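Endonuclease EndoMS (Thermococcus kodakarensis KOD1, PDB 5GKE) binds double-stranded DNA and acts as a mismatch restriction endonuclease, a magnesium-binding nuclease of the NucS family. Local coordinates at residues K3-V8 with R119-E124; G52-I57 with F64-S69; V164-R169 with L178-R183; K207-L212 with G229-K234. The protein carries 1 engineered substitution. One frame throughout, in Å; residues are numbered along the deposited sequence.

Contact 1 of 4, residues K3-V8 with R119-E124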
# COMPACT_ATOMS: atom_id res chain seq x y z
N LYS A 3 -3.99 35.77 -3.88
CA LYS A 3 -5.36 35.27 -4.06
C LYS A 3 -5.53 34.34 -5.27
O LYS A 3 -6.62 33.82 -5.50
CB LYS A 3 -6.33 36.44 -4.20
CG LYS A 3 -5.77 37.76 -3.68
CD LYS A 3 -6.49 38.94 -4.29
CE LYS A 3 -5.75 40.23 -3.98
NZ LYS A 3 -6.12 41.30 -4.93
N ASP A 4 -4.47 34.15 -6.06
CA ASP A 4 -4.53 33.23 -7.20
C ASP A 4 -4.50 31.78 -6.72
O ASP A 4 -3.86 31.49 -5.72
CB ASP A 4 -3.38 33.46 -8.17
CG ASP A 4 -3.66 34.57 -9.15
OD1 ASP A 4 -4.74 35.20 -9.04
OD2 ASP A 4 -2.80 34.81 -10.03
N LYS A 5 -5.19 30.89 -7.43
CA LYS A 5 -5.21 29.49 -7.05
C LYS A 5 -3.82 28.87 -7.17
O LYS A 5 -3.44 28.03 -6.35
CB LYS A 5 -6.24 28.72 -7.87
CG LYS A 5 -6.97 27.65 -7.04
CD LYS A 5 -8.34 27.26 -7.58
CE LYS A 5 -9.34 27.19 -6.44
NZ LYS A 5 -10.76 26.93 -6.83
N VAL A 6 -3.04 29.33 -8.15
CA VAL A 6 -1.70 28.78 -8.40
C VAL A 6 -0.62 29.85 -8.49
O VAL A 6 -0.81 30.88 -9.11
CB VAL A 6 -1.67 27.94 -9.73
CG1 VAL A 6 -0.25 27.45 -10.06
CG2 VAL A 6 -2.62 26.77 -9.64
N THR A 7 0.52 29.57 -7.89
CA THR A 7 1.70 30.42 -8.00
C THR A 7 2.86 29.55 -8.46
O THR A 7 3.08 28.49 -7.91
CB THR A 7 2.04 31.08 -6.66
OG1 THR A 7 0.85 31.55 -6.03
CG2 THR A 7 2.99 32.22 -6.86
N VAL A 8 3.61 29.99 -9.46
CA VAL A 8 4.65 29.16 -10.03
C VAL A 8 5.89 29.99 -10.18
O VAL A 8 5.83 31.09 -10.73
CB VAL A 8 4.27 28.60 -11.43
CG1 VAL A 8 5.43 27.83 -12.03
CG2 VAL A 8 3.07 27.71 -11.34
N ARG A 119 -3.51 26.33 -4.28
CA ARG A 119 -4.47 26.45 -3.21
C ARG A 119 -5.68 25.70 -3.69
O ARG A 119 -6.57 26.27 -4.31
CB ARG A 119 -4.77 27.93 -2.92
CG ARG A 119 -3.52 28.81 -3.06
CD ARG A 119 -3.70 30.32 -2.88
NE ARG A 119 -2.44 30.91 -2.41
CZ ARG A 119 -1.37 31.15 -3.17
NH1 ARG A 119 -1.40 30.89 -4.48
NH2 ARG A 119 -0.26 31.66 -2.63
N ALA A 120 -5.77 24.44 -3.30
CA ALA A 120 -6.71 23.56 -3.98
C ALA A 120 -7.97 23.51 -3.17
O ALA A 120 -7.93 23.49 -1.95
CB ALA A 120 -6.13 22.17 -4.17
N GLU A 121 -9.09 23.52 -3.87
CA GLU A 121 -10.38 23.54 -3.22
C GLU A 121 -11.10 22.27 -3.62
O GLU A 121 -11.28 22.02 -4.81
CB GLU A 121 -11.14 24.79 -3.64
CG GLU A 121 -12.37 25.12 -2.82
CD GLU A 121 -13.00 26.44 -3.25
OE1 GLU A 121 -12.65 26.95 -4.34
OE2 GLU A 121 -13.84 26.97 -2.49
N ASP A 122 -11.39 21.41 -2.65
CA ASP A 122 -12.07 20.16 -2.95
C ASP A 122 -12.96 19.72 -1.79
O ASP A 122 -12.47 19.47 -0.70
CB ASP A 122 -11.01 19.12 -3.30
CG ASP A 122 -11.59 17.80 -3.77
OD1 ASP A 122 -10.78 16.85 -3.94
OD2 ASP A 122 -12.82 17.69 -3.97
N TYR A 123 -14.27 19.63 -2.02
CA TYR A 123 -15.22 19.12 -1.02
C TYR A 123 -15.73 17.71 -1.27
O TYR A 123 -16.66 17.26 -0.61
CB TYR A 123 -16.38 20.10 -0.88
CG TYR A 123 -15.87 21.48 -0.63
CD1 TYR A 123 -15.91 22.45 -1.62
CD2 TYR A 123 -15.25 21.80 0.57
CE1 TYR A 123 -15.40 23.70 -1.41
CE2 TYR A 123 -14.74 23.06 0.79
CZ TYR A 123 -14.82 24.01 -0.21
OH TYR A 123 -14.31 25.27 -0.00
N GLU A 124 -15.17 17.05 -2.27
CA GLU A 124 -15.73 15.78 -2.72
C GLU A 124 -14.97 14.55 -2.21
O GLU A 124 -13.74 14.54 -2.18
CB GLU A 124 -15.77 15.75 -4.25
CG GLU A 124 -16.82 16.67 -4.85
CD GLU A 124 -18.22 16.10 -4.73
OE1 GLU A 124 -18.35 14.88 -4.44
OE2 GLU A 124 -19.19 16.86 -4.94
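R119 reaches along the backbone of segment 3-8, and its NH1 serves two acceptors there. NH1 donates to T7 OG1 at 2.8 Å, in the guanidinium plane and nearly straight at 175°. The same nitrogen donates to D4 O at 2.8 Å, but bent to 130° and tilted from that plane. T7 OG1 lies beside its own backbone N, anti to the carbonyl carbon (chi1 -43°), and this brings it to the arginine. The backbone adds a straight bond from R119 N to K5 O at 2.7 Å. This end is the tight part. The other end is looser, and E121 there is exposed. K5 runs past R119 O, with CG 3.1 Å from that oxygen, and crosses E121 at about a right angle. A salt bridge joins K5 NZ to E121 OE1 at 3.1 Å, on the anti lone pair of that oxygen. Y113 and D53 of the second subunit also come up to K5 and E121. R119 NE forms a salt bridge with E27 at the end of helix 14-27, and its side chain touches S23 there. T7 pairs with V117, so the N-terminal strand 6-10 lies along strand 111-118 and beside the helix.

Contact 2 of 4, residues G52-I57 with F64-S69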
# COMPACT_ATOMS: atom_id res chain seq x y z
N GLY A 52 19.35 13.23 -7.92
CA GLY A 52 18.47 12.89 -9.01
C GLY A 52 17.28 13.83 -9.03
O GLY A 52 16.96 14.48 -8.02
N ASP A 53 16.62 13.91 -10.18
CA ASP A 53 15.48 14.78 -10.30
C ASP A 53 14.22 14.07 -9.83
O ASP A 53 13.97 12.93 -10.22
CB ASP A 53 15.30 15.25 -11.74
CG ASP A 53 16.48 16.04 -12.24
OD1 ASP A 53 17.27 16.53 -11.41
OD2 ASP A 53 16.60 16.18 -13.47
N ARG A 54 13.43 14.76 -9.01
CA ARG A 54 12.18 14.20 -8.53
C ARG A 54 11.10 15.27 -8.40
O ARG A 54 11.39 16.46 -8.32
CB ARG A 54 12.37 13.49 -7.18
CG ARG A 54 13.18 12.21 -7.25
CD ARG A 54 14.58 12.40 -6.68
NE ARG A 54 15.50 11.37 -7.15
CZ ARG A 54 16.71 11.14 -6.64
NH1 ARG A 54 17.13 11.86 -5.60
NH2 ARG A 54 17.49 10.19 -7.15
N VAL A 55 9.86 14.81 -8.38
CA VAL A 55 8.73 15.61 -7.99
C VAL A 55 8.50 15.42 -6.50
O VAL A 55 8.41 14.29 -6.02
CB VAL A 55 7.47 15.21 -8.73
CG1 VAL A 55 6.31 16.03 -8.22
CG2 VAL A 55 7.67 15.36 -10.24
N ILE A 56 8.39 16.53 -5.79
CA ILE A 56 8.19 16.54 -4.34
C ILE A 56 6.86 17.19 -4.02
O ILE A 56 6.56 18.26 -4.52
CB ILE A 56 9.34 17.28 -3.65
CG1 ILE A 56 10.65 16.53 -3.86
CG2 ILE A 56 9.04 17.46 -2.17
CD1 ILE A 56 11.90 17.38 -3.73
N ILE A 57 6.05 16.53 -3.21
CA ILE A 57 4.75 17.08 -2.86
C ILE A 57 4.57 17.13 -1.35
O ILE A 57 4.85 16.15 -0.66
CB ILE A 57 3.60 16.28 -3.47
CG1 ILE A 57 3.60 16.45 -4.99
CG2 ILE A 57 2.26 16.70 -2.89
CD1 ILE A 57 2.55 15.63 -5.67
N PHE A 64 3.80 13.83 2.71
CA PHE A 64 5.04 14.27 2.11
C PHE A 64 5.40 13.18 1.13
O PHE A 64 5.57 12.04 1.55
CB PHE A 64 6.13 14.44 3.18
CG PHE A 64 7.33 15.23 2.72
CD1 PHE A 64 7.74 16.35 3.41
CD2 PHE A 64 8.01 14.88 1.58
CE1 PHE A 64 8.82 17.08 2.98
CE2 PHE A 64 9.09 15.62 1.15
CZ PHE A 64 9.50 16.72 1.84
N LEU A 65 5.49 13.52 -0.16
CA LEU A 65 5.79 12.51 -1.20
C LEU A 65 6.96 12.92 -2.07
O LEU A 65 7.00 14.03 -2.59
CB LEU A 65 4.58 12.27 -2.09
CG LEU A 65 3.21 12.11 -1.43
CD1 LEU A 65 2.15 11.99 -2.48
CD2 LEU A 65 3.20 10.90 -0.54
N ILE A 66 7.91 12.01 -2.24
CA ILE A 66 8.96 12.17 -3.25
C ILE A 66 8.77 11.12 -4.36
O ILE A 66 8.79 9.91 -4.10
CB ILE A 66 10.37 12.03 -2.64
CG1 ILE A 66 10.64 13.13 -1.61
CG2 ILE A 66 11.42 12.09 -3.74
CD1 ILE A 66 10.33 12.74 -0.21
N HIS A 67 8.59 11.58 -5.60
CA HIS A 67 8.35 10.66 -6.71
C HIS A 67 9.46 10.70 -7.73
O HIS A 67 9.87 11.78 -8.16
CB HIS A 67 7.03 10.98 -7.41
CG HIS A 67 5.83 10.35 -6.78
ND1 HIS A 67 5.48 9.03 -6.99
CD2 HIS A 67 4.87 10.87 -5.99
CE1 HIS A 67 4.37 8.76 -6.33
NE2 HIS A 67 3.97 9.86 -5.72
N GLN A 68 9.94 9.52 -8.10
CA GLN A 68 10.82 9.40 -9.25
C GLN A 68 9.97 9.26 -10.50
O GLN A 68 8.74 9.24 -10.41
CB GLN A 68 11.75 8.22 -9.07
CG GLN A 68 12.54 8.34 -7.82
CD GLN A 68 13.51 7.20 -7.64
OE1 GLN A 68 13.11 6.06 -7.37
NE2 GLN A 68 14.80 7.50 -7.77
N SER A 69 10.60 9.17 -11.67
CA SER A 69 9.83 9.13 -12.91
C SER A 69 9.28 7.72 -13.19
O SER A 69 8.58 7.50 -14.17
CB SER A 69 10.67 9.61 -14.08
OG SER A 69 11.96 9.04 -14.01
O HOH W 1 13.08 10.26 -11.09
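V55 and H67 form an antiparallel hydrogen-bonded pair, as do I57 and L65, and between them I56 and I66 make a non-hydrogen-bonded pair. Strands 52-58 and 64-67 are the two arms of a beta hairpin in the N-terminal PH-like domain. Four backbone bonds join them. The shortest include H67 N to V55 O and I57 N to L65 O, both 2.7 Å. CA-H...O contacts fill in between, such as I56 CA to L65 O at 3.3 Å.

Apolar contacts gather on the face of I56, I66 and F64. I56 CG2 meets F64 CE2 at 3.8 Å, the two side chains side by side. F64 CG stands anti to the backbone N (chi1 -164°), which brings the ring back toward I56. I56 CG1 also lies alongside I66 CG1 at 4.1 Å. L94 and V107 pack against I56 and F64.

The polar contacts lie toward G52. R54 passes I66 CG2 with its CB at 3.8 Å, then bends at chi2 (106°). Its guanidinium lies over G52 CA, 3.4 Å from the plane, with the Q68 side chain alongside. R54 and Q68 both bind D122 of the second subunit. An alanine in place of R54 is likely to leave D122 of the second subunit without its charged mate and G52 CA without the guanidinium that lies on it. A water bridges D53 O and S69 N where the strands part. Apolar I56, I66 and F64 thus face the domain core, whereas the R54 and Q68 end, and L65 and H67 on the opposite face, meet the second subunit.

Contact 3 of 4, residues V164-R169 with L178-R183. Engineered in segment 164-169: A165 (natural residue Asp). With MG (magnesium ion), chain E; nucleotides of chain C.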
# COMPACT_ATOMS: atom_id res chain seq x y z
N VAL A 164 -14.11 -11.93 12.48
CA VAL A 164 -14.76 -12.73 11.45
C VAL A 164 -15.59 -11.84 10.52
O VAL A 164 -16.17 -10.87 10.97
CB VAL A 164 -15.67 -13.80 12.13
CG1 VAL A 164 -16.66 -14.40 11.15
CG2 VAL A 164 -14.80 -14.87 12.73
N ALA A 165 -15.64 -12.16 9.23
CA ALA A 165 -16.34 -11.30 8.27
C ALA A 165 -17.85 -11.40 8.45
O ALA A 165 -18.53 -10.41 8.77
CB ALA A 165 -15.95 -11.66 6.82
N VAL A 166 -18.39 -12.59 8.23
CA VAL A 166 -19.79 -12.85 8.46
C VAL A 166 -19.95 -14.14 9.28
O VAL A 166 -19.27 -15.15 9.07
CB VAL A 166 -20.55 -12.96 7.13
CG1 VAL A 166 -22.00 -13.39 7.35
CG2 VAL A 166 -20.49 -11.61 6.39
N LEU A 167 -20.84 -14.09 10.27
CA LEU A 167 -21.08 -15.23 11.12
C LEU A 167 -22.57 -15.54 11.13
O LEU A 167 -23.39 -14.63 11.23
CB LEU A 167 -20.54 -14.97 12.52
CG LEU A 167 -20.41 -16.13 13.50
CD1 LEU A 167 -19.51 -17.21 12.96
CD2 LEU A 167 -19.87 -15.61 14.81
N GLY A 168 -22.92 -16.81 11.02
CA GLY A 168 -24.31 -17.21 10.92
C GLY A 168 -24.56 -18.68 11.19
O GLY A 168 -23.72 -19.37 11.79
N ARG A 169 -25.73 -19.16 10.79
CA ARG A 169 -26.07 -20.57 10.90
C ARG A 169 -26.58 -21.11 9.57
O ARG A 169 -27.07 -20.35 8.73
CB ARG A 169 -27.13 -20.82 11.98
CG ARG A 169 -27.26 -19.74 13.04
CD ARG A 169 -28.34 -20.09 14.06
NE ARG A 169 -27.97 -21.24 14.90
CZ ARG A 169 -28.42 -22.48 14.73
NH1 ARG A 169 -29.28 -22.77 13.75
NH2 ARG A 169 -28.02 -23.44 15.54
N LEU A 178 -18.12 -17.18 7.39
CA LEU A 178 -17.79 -16.79 6.02
C LEU A 178 -16.52 -15.96 6.05
O LEU A 178 -16.37 -15.07 6.90
CB LEU A 178 -18.90 -15.98 5.38
CG LEU A 178 -20.31 -16.53 5.20
CD1 LEU A 178 -21.10 -15.54 4.35
CD2 LEU A 178 -20.31 -17.92 4.58
N GLU A 179 -15.58 -16.28 5.16
CA GLU A 179 -14.47 -15.39 4.85
C GLU A 179 -14.64 -14.87 3.42
O GLU A 179 -14.76 -15.66 2.48
CB GLU A 179 -13.13 -16.09 5.02
CG GLU A 179 -11.91 -15.25 4.60
CD GLU A 179 -11.72 -13.98 5.43
OE1 GLU A 179 -10.88 -13.13 5.04
OE2 GLU A 179 -12.37 -13.83 6.49
N LEU A 180 -14.69 -13.55 3.27
CA LEU A 180 -14.93 -12.93 1.97
C LEU A 180 -13.64 -12.39 1.38
O LEU A 180 -12.78 -11.90 2.12
CB LEU A 180 -15.95 -11.80 2.07
CG LEU A 180 -17.16 -12.00 2.97
CD1 LEU A 180 -18.06 -10.74 2.98
CD2 LEU A 180 -17.94 -13.23 2.54
N LYS A 181 -13.53 -12.48 0.06
CA LYS A 181 -12.49 -11.79 -0.70
C LYS A 181 -13.07 -11.23 -1.98
O LYS A 181 -13.70 -11.97 -2.75
CB LYS A 181 -11.32 -12.71 -1.04
CG LYS A 181 -10.54 -13.19 0.16
CD LYS A 181 -9.92 -12.03 0.93
CE LYS A 181 -9.39 -12.52 2.27
NZ LYS A 181 -9.07 -11.43 3.23
N ARG A 182 -12.83 -9.94 -2.22
CA ARG A 182 -13.33 -9.25 -3.41
C ARG A 182 -12.58 -9.69 -4.66
O ARG A 182 -13.00 -9.45 -5.77
CB ARG A 182 -13.23 -7.72 -3.25
CG ARG A 182 -11.81 -7.15 -3.14
CD ARG A 182 -11.80 -5.63 -3.32
NE ARG A 182 -12.65 -5.26 -4.45
CZ ARG A 182 -12.28 -5.37 -5.72
NH1 ARG A 182 -11.06 -5.77 -6.03
NH2 ARG A 182 -13.12 -5.05 -6.69
N ARG A 183 -11.44 -10.33 -4.45
CA ARG A 183 -10.62 -10.76 -5.57
C ARG A 183 -10.22 -12.21 -5.33
O ARG A 183 -10.56 -12.78 -4.29
CB ARG A 183 -9.40 -9.84 -5.73
CG ARG A 183 -8.44 -9.88 -4.56
CD ARG A 183 -7.26 -8.93 -4.74
NE ARG A 183 -6.07 -9.42 -4.04
CZ ARG A 183 -4.90 -8.80 -4.00
NH1 ARG A 183 -4.73 -7.64 -4.63
NH2 ARG A 183 -3.87 -9.34 -3.34
MG MG E . -11.53 -11.42 6.56
P DG C 9 -7.62 -4.71 -5.17
OP1 DG C 9 -7.06 -5.84 -5.95
OP2 DG C 9 -8.90 -4.85 -4.46
O5' DG C 9 -6.50 -4.28 -4.12
C5' DG C 9 -5.15 -4.15 -4.54
C4' DG C 9 -4.61 -2.76 -4.23
O4' DG C 9 -4.56 -2.56 -2.79
C3' DG C 9 -3.21 -2.49 -4.77
O3' DG C 9 -3.28 -1.54 -5.83
C2' DG C 9 -2.42 -1.94 -3.59
C1' DG C 9 -3.24 -2.35 -2.37
N9 DG C 9 -2.77 -3.55 -1.68
C8 DG C 9 -3.44 -4.74 -1.53
N7 DG C 9 -2.79 -5.63 -0.81
C5 DG C 9 -1.61 -4.98 -0.45
C6 DG C 9 -0.51 -5.43 0.32
O6 DG C 9 -0.34 -6.54 0.86
N1 DG C 9 0.48 -4.46 0.42
C2 DG C 9 0.41 -3.20 -0.14
N2 DG C 9 1.46 -2.40 0.09
N3 DG C 9 -0.61 -2.76 -0.86
C4 DG C 9 -1.58 -3.70 -0.98
P DC C 6 -9.27 -9.09 5.57
OP1 DC C 6 -10.25 -10.06 5.02
OP2 DC C 6 -7.83 -9.38 5.45
O5' DC C 6 -9.58 -7.70 4.84
C5' DC C 6 -10.89 -7.16 4.93
C4' DC C 6 -10.96 -5.79 4.29
O4' DC C 6 -9.95 -4.93 4.87
C3' DC C 6 -10.70 -5.76 2.79
O3' DC C 6 -11.46 -4.70 2.23
C2' DC C 6 -9.20 -5.48 2.72
C1' DC C 6 -9.05 -4.50 3.87
N1 DC C 6 -7.68 -4.45 4.48
C2 DC C 6 -7.00 -3.23 4.53
O2 DC C 6 -7.51 -2.23 4.02
N3 DC C 6 -5.77 -3.18 5.10
C4 DC C 6 -5.24 -4.30 5.64
N4 DC C 6 -4.03 -4.21 6.20
C5 DC C 6 -5.93 -5.54 5.61
C6 DC C 6 -7.14 -5.57 5.04
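V166 and L178 form an antiparallel hydrogen-bonded pair, with a bond from L178 N to V166 O at 2.9 Å and a weak return bond from V166 N to L178 O at 3.5 Å. The hairpin of strands 163-169 and 175-180 belongs to the PDDEXK nuclease domain. V166 and L178 lie side by side, and V166 CG1 meets L178 CD1 at 3.8 Å. Next to them A165, engineered from aspartate, puts its CB 4.0 Å from L180 CG. E179 starts away from segment 164-169, but its end turns back toward A165. Its CG is anti to the backbone N (chi1 175°), and the bend at chi2 (63°) swings the carboxylate round to the magnesium ion, which E179 OE1 meets at 2.4 Å and OE2 also binds. OP1 of the DNA nucleotide DC6 of chain C binds the same ion, and Q192 also belongs to the metal site. K181 NZ pairs weakly with E179 OE1 and bonds to OP1 of DC6 of chain C. Farther on, R182 NH1 bonds weakly to OP2 of DG9 of chain C. R183 NH1 meets OP1 of that nucleotide at 3.2 Å, in plane at the edge of the guanidinium.

Contact 4 of 4, residues K207-L212 with G229-K234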
# COMPACT_ATOMS: atom_id res chain seq x y z
N LYS A 207 -19.67 -28.72 15.10
CA LYS A 207 -20.84 -28.09 14.49
C LYS A 207 -20.53 -26.79 13.72
O LYS A 207 -21.43 -25.98 13.49
CB LYS A 207 -21.90 -27.80 15.56
CG LYS A 207 -22.58 -29.06 16.09
CD LYS A 207 -23.48 -29.71 15.03
CE LYS A 207 -24.88 -30.02 15.56
NZ LYS A 207 -25.95 -29.81 14.54
N VAL A 208 -19.26 -26.55 13.42
CA VAL A 208 -18.85 -25.36 12.68
C VAL A 208 -18.45 -25.67 11.22
O VAL A 208 -17.69 -26.59 10.95
CB VAL A 208 -17.69 -24.67 13.39
CG1 VAL A 208 -17.34 -23.38 12.69
CG2 VAL A 208 -18.07 -24.40 14.83
N ARG A 209 -19.01 -24.89 10.30
CA ARG A 209 -18.60 -24.91 8.89
C ARG A 209 -17.86 -23.62 8.52
O ARG A 209 -18.29 -22.55 8.94
CB ARG A 209 -19.80 -25.07 7.97
CG ARG A 209 -20.47 -26.41 8.01
CD ARG A 209 -21.82 -26.32 7.33
NE ARG A 209 -21.70 -26.00 5.91
CZ ARG A 209 -22.67 -25.45 5.18
NH1 ARG A 209 -23.80 -25.12 5.76
NH2 ARG A 209 -22.48 -25.20 3.88
N GLY A 210 -16.72 -23.73 7.84
CA GLY A 210 -16.11 -22.58 7.20
C GLY A 210 -16.41 -22.47 5.72
O GLY A 210 -16.37 -23.46 4.98
N ILE A 211 -16.61 -21.25 5.24
CA ILE A 211 -16.85 -21.08 3.81
C ILE A 211 -16.05 -19.90 3.29
O ILE A 211 -16.18 -18.78 3.80
CB ILE A 211 -18.33 -20.84 3.49
CG1 ILE A 211 -19.21 -21.95 4.07
CG2 ILE A 211 -18.53 -20.75 1.98
CD1 ILE A 211 -20.64 -21.89 3.57
N LEU A 212 -15.22 -20.16 2.29
CA LEU A 212 -14.51 -19.09 1.62
C LEU A 212 -15.38 -18.58 0.49
O LEU A 212 -15.89 -19.35 -0.31
CB LEU A 212 -13.15 -19.57 1.09
CG LEU A 212 -12.30 -18.54 0.35
CD1 LEU A 212 -12.16 -17.25 1.13
CD2 LEU A 212 -10.95 -19.12 0.11
N GLY A 229 -10.94 -29.55 4.91
CA GLY A 229 -12.38 -29.75 4.88
C GLY A 229 -13.17 -28.45 4.97
O GLY A 229 -14.14 -28.36 5.70
N LEU A 230 -12.75 -27.45 4.20
CA LEU A 230 -13.42 -26.15 4.22
C LEU A 230 -14.08 -25.95 2.86
O LEU A 230 -13.71 -26.60 1.89
CB LEU A 230 -12.42 -25.03 4.53
CG LEU A 230 -11.93 -25.00 5.98
CD1 LEU A 230 -10.89 -23.93 6.19
CD2 LEU A 230 -13.09 -24.75 6.90
N GLU A 231 -15.12 -25.11 2.81
CA GLU A 231 -15.89 -24.99 1.57
C GLU A 231 -15.60 -23.71 0.80
O GLU A 231 -14.90 -22.83 1.27
CB GLU A 231 -17.37 -25.07 1.90
CG GLU A 231 -17.78 -26.34 2.60
CD GLU A 231 -19.17 -26.24 3.21
OE1 GLU A 231 -19.28 -26.40 4.45
OE2 GLU A 231 -20.14 -25.99 2.45
N PHE A 232 -16.20 -23.61 -0.39
CA PHE A 232 -16.03 -22.48 -1.27
C PHE A 232 -17.33 -22.16 -1.99
O PHE A 232 -18.01 -23.06 -2.48
CB PHE A 232 -14.92 -22.74 -2.29
CG PHE A 232 -14.83 -21.71 -3.40
CD1 PHE A 232 -14.05 -20.58 -3.25
CD2 PHE A 232 -15.52 -21.88 -4.60
CE1 PHE A 232 -13.96 -19.63 -4.26
CE2 PHE A 232 -15.44 -20.94 -5.61
CZ PHE A 232 -14.66 -19.81 -5.44
N ARG A 233 -17.68 -20.89 -2.04
CA ARG A 233 -18.79 -20.41 -2.84
C ARG A 233 -18.29 -19.26 -3.72
O ARG A 233 -17.74 -18.29 -3.21
CB ARG A 233 -19.97 -19.95 -1.98
CG ARG A 233 -21.30 -19.81 -2.76
CD ARG A 233 -21.98 -21.18 -2.91
NE ARG A 233 -21.56 -22.09 -1.83
CZ ARG A 233 -21.92 -23.37 -1.73
NH1 ARG A 233 -22.71 -23.93 -2.65
NH2 ARG A 233 -21.47 -24.10 -0.71
N LYS A 234 -18.45 -19.40 -5.03
CA LYS A 234 -18.07 -18.36 -5.97
C LYS A 234 -19.01 -17.17 -5.85
O LYS A 234 -20.22 -17.31 -5.96
CB LYS A 234 -18.08 -18.89 -7.40
CG LYS A 234 -17.83 -17.84 -8.49
CD LYS A 234 -17.31 -18.49 -9.80
CE LYS A 234 -16.08 -19.38 -9.52
NZ LYS A 234 -15.49 -20.03 -10.73
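R209 grips E231 side-on with two nitrogens, one to each carboxylate oxygen. NE donates to OE1 and NH2 to OE2, both at 2.9 Å and both close to straight (172°). Each oxygen uses its syn lone pair, and the guanidinium and carboxylate planes are only 14° apart. The arginine chain bends at chi3 (64°), turning its NE edge to the glutamate.

Beneath this pair run the parallel strands 208-214 and 231-234. E231 N donates to G210 O at 3.0 Å, L212 N to E231 O at 2.9 Å, and R233 N to L212 O at 2.9 Å. L230 CD2 rests on G210 CA at 3.7 Å, where a side-chain carbon on the glycine would clash. L212 O sits 3.7 Å from F232 CD1.

Farther out, helix 219-227 links the strands as a beta-alpha-beta unit, ending in a Schellman motif at G229. L225 of that helix packs on L212, L230 and F232. E147 and D170 both form salt bridges with R209 NH1, while R233 adds a long ion pair to E231 OE2. A leucine in place of R209 would probably leave E231, E147 and D170 without their shared positive partner. R209 probably helps keep E231, E147 and D170 ionised. This edge of the sheet is tied by charge beside I211 on the face of E231, and by apolar packing of L212 and F232 on the other.

Overall arrangement
Contacts 1 and 2 lie in the N-terminal part and share its antiparallel sheet, their centres about 21 Å apart. Contact 2 is nested in the loop closed by contact 1. Both touch the second subunit, where D122 of one chain meets R54 and Q68 of the other. Contacts 3 and 4 follow in the C-terminal nuclease domain, with centres about 10 Å apart. They share one mixed sheet, with strands 175-180 and 208-214 as neighbours, and E179 N probably bonds to I211 O. Contacts 2 and 3 are about 40 Å apart between centres. Contacts 1 and 2 hold much of the dimer contact and contact 3 the metal site, although its R182 also reaches the second subunit.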